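Local coordinates for SusD superfamily protein (Bacteroides vulgatus, PDB 3MYV) that probably binds polysaccharide at the bacterial outer membrane as a SusD-like protein, at residues A242-E247 with E326-V331. Sequence-based numbering, arbitrary orientation.
With EDO (1,2-ethanediol), chain E.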
loop_
_atom_site.group_PDB
_atom_site.type_symbol
_atom_site.label_atom_id
_atom_site.label_comp_id
_atom_site.label_asym_id
_atom_site.label_seq_id
_atom_site.Cartn_x
_atom_site.Cartn_y
_atom_site.Cartn_z
ATOM N N ALA A 242 8.080 -14.606 -12.671
ATOM C CA ALA A 242 8.742 -14.740 -11.383
ATOM C C ALA A 242 7.802 -14.353 -10.239
ATOM O O ALA A 242 8.209 -13.684 -9.305
ATOM C CB ALA A 242 10.010 -13.899 -11.364
ATOM N N LYS A 243 6.551 -14.831 -10.290
ATOM C CA LYS A 243 5.558 -14.441 -9.295
ATOM C C LYS A 243 5.919 -15.008 -7.917
ATOM O O LYS A 243 6.611 -16.025 -7.801
ATOM C CB LYS A 243 4.148 -14.883 -9.716
ATOM C CG LYS A 243 3.651 -14.158 -10.959
ATOM C CD LYS A 243 2.263 -14.624 -11.368
ATOM C CE LYS A 243 1.527 -13.588 -12.262
ATOM N NZ LYS A 243 0.022 -13.858 -12.421
ATOM N N PHE A 244 5.463 -14.315 -6.882
ATOM C CA PHE A 244 5.716 -14.728 -5.507
ATOM C C PHE A 244 7.201 -14.895 -5.261
ATOM O O PHE A 244 7.629 -15.904 -4.708
ATOM C CB PHE A 244 4.919 -16.000 -5.185
ATOM C CG PHE A 244 3.471 -15.908 -5.585
ATOM C CD1 PHE A 244 2.600 -15.032 -4.919
ATOM C CD2 PHE A 244 2.986 -16.631 -6.655
ATOM C CE1 PHE A 244 1.273 -14.912 -5.313
ATOM C CE2 PHE A 244 1.656 -16.506 -7.048
ATOM C CZ PHE A 244 0.805 -15.663 -6.376
ATOM N N GLY A 245 7.997 -13.897 -5.691
ATOM C CA GLY A 245 9.434 -13.954 -5.508
ATOM C C GLY A 245 9.881 -13.875 -4.054
ATOM O O GLY A 245 9.073 -13.673 -3.136
ATOM N N SER A 246 11.189 -14.006 -3.841
ATOM C CA SER A 246 11.747 -14.102 -2.487
ATOM C C SER A 246 11.522 -12.895 -1.585
ATOM O O SER A 246 11.677 -13.023 -0.363
ATOM C CB SER A 246 13.259 -14.408 -2.527
ATOM O OG SER A 246 14.017 -13.321 -3.054
ATOM N N GLU A 247 11.196 -11.729 -2.139
ATOM C CA GLU A 247 10.897 -10.568 -1.279
ATOM C C GLU A 247 9.409 -10.502 -0.881
ATOM O O GLU A 247 9.036 -9.802 0.074
ATOM C CB GLU A 247 11.257 -9.263 -1.964
ATOM C CG GLU A 247 12.745 -9.006 -2.090
ATOM C CD GLU A 247 13.086 -7.554 -2.305
ATOM O OE1 GLU A 247 12.298 -6.675 -1.914
ATOM O OE2 GLU A 247 14.170 -7.309 -2.850
ATOM N N GLU A 326 -2.098 -10.117 -16.631
ATOM C CA GLU A 326 -2.008 -11.091 -15.545
ATOM C C GLU A 326 -1.017 -10.713 -14.446
ATOM O O GLU A 326 -0.672 -11.556 -13.619
ATOM C CB GLU A 326 -1.617 -12.455 -16.119
ATOM C CG GLU A 326 -0.135 -12.646 -16.456
ATOM C CD GLU A 326 0.270 -12.245 -17.884
ATOM O OE1 GLU A 326 -0.280 -11.266 -18.440
ATOM O OE2 GLU A 326 1.179 -12.916 -18.448
ATOM N N CYS A 327 -0.547 -9.466 -14.421
ATOM C CA CYS A 327 0.431 -9.075 -13.389
ATOM C C CYS A 327 -0.181 -9.061 -12.000
ATOM O O CYS A 327 -1.268 -8.530 -11.817
ATOM C CB CYS A 327 1.008 -7.694 -13.655
ATOM S SG CYS A 327 2.060 -7.634 -15.132
ATOM N N ASN A 328 0.554 -9.618 -11.042
ATOM C CA ASN A 328 0.255 -9.561 -9.625
ATOM C C ASN A 328 0.717 -8.208 -9.050
ATOM O O ASN A 328 1.734 -7.659 -9.476
ATOM C CB ASN A 328 0.983 -10.702 -8.896
ATOM C CG ASN A 328 0.434 -12.078 -9.221
ATOM O OD1 ASN A 328 -0.397 -12.243 -10.131
ATOM N ND2 ASN A 328 0.890 -13.097 -8.455
ATOM N N ASN A 329 -0.016 -7.664 -8.095
ATOM C CA ASN A 329 0.372 -6.413 -7.461
ATOM C C ASN A 329 0.917 -6.724 -6.083
ATOM O O ASN A 329 0.237 -7.331 -5.236
ATOM C CB ASN A 329 -0.816 -5.466 -7.348
ATOM C CG ASN A 329 -1.407 -5.095 -8.696
ATOM O OD1 ASN A 329 -0.704 -5.038 -9.720
ATOM N ND2 ASN A 329 -2.710 -4.834 -8.703
ATOM N N VAL A 330 2.175 -6.384 -5.883
ATOM C CA VAL A 330 2.839 -6.527 -4.588
ATOM C C VAL A 330 2.210 -5.594 -3.576
ATOM O O VAL A 330 2.022 -4.416 -3.868
ATOM C CB VAL A 330 4.314 -6.130 -4.666
ATOM C CG1 VAL A 330 4.924 -6.056 -3.247
ATOM C CG2 VAL A 330 5.061 -7.093 -5.513
ATOM N N VAL A 331 1.921 -6.107 -2.375
ATOM C CA VAL A 331 1.367 -5.322 -1.281
ATOM C C VAL A 331 2.374 -5.168 -0.123
ATOM O O VAL A 331 2.501 -4.091 0.445
ATOM C CB VAL A 331 0.058 -5.978 -0.794
ATOM C CG1 VAL A 331 -0.573 -5.214 0.407
ATOM C CG2 VAL A 331 -0.992 -6.066 -1.934
HETATM C C1 EDO E . 2.239 -2.781 -7.265
HETATM O O1 EDO E . 2.728 -2.734 -5.908
HETATM C C2 EDO E . 3.306 -3.341 -8.188
HETATM O O2 EDO E . 3.433 -4.758 -7.997
HETATM O O HOH W 1 -0.796 -15.427 -9.510
#
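The ammonium group of K243 reaches across to N328 and to the backbone of E326, tying the loop that leads into strand 248-252 to the residues that lead into strand 329-333. These two strands pair as a two-stranded antiparallel sheet in the SusD fold, and the contact lies beside that sheet, near the protein surface. The K243 chain is extended beyond CG and crosses the N328 side chain at about a right angle, K243 CD lying 3.6 Å from N328 ND2. At its end NZ donates two hydrogen bonds across the contact. The one from K243 NZ to E326 O, at 2.7 Å, is nearly in line with the carbonyl, with a C=O...N angle of 164°. The other, from K243 NZ to N328 OD1 at 2.8 Å, arrives from above the carbonyl plane, 46° out of it. Shortening K243 to an alanine is likely to leave E326 O without this donor and N328 OD1 with one fewer, and to uncover the side of the amide that the lysine chain crosses. N328 CG lies anti to its own carbonyl carbon, beside the backbone N, which puts the amide where the lysine chain crosses it; outside the two segments OD1 also accepts from the backbone N of N254, a residue of the sodium site, and ND2 donates to E251 of the neighbouring strand. The amide is therefore held at both ends. Over on the ND2 side lies F244, whose ring approaches obliquely with its plane 61° from that of the amide and F244 CZ 3.3 Å from N328 ND2. A water also accepts from N328 ND2 at 3.1 Å and, as a weak third bond of the ammonium group, from K243 NZ at 3.4 Å.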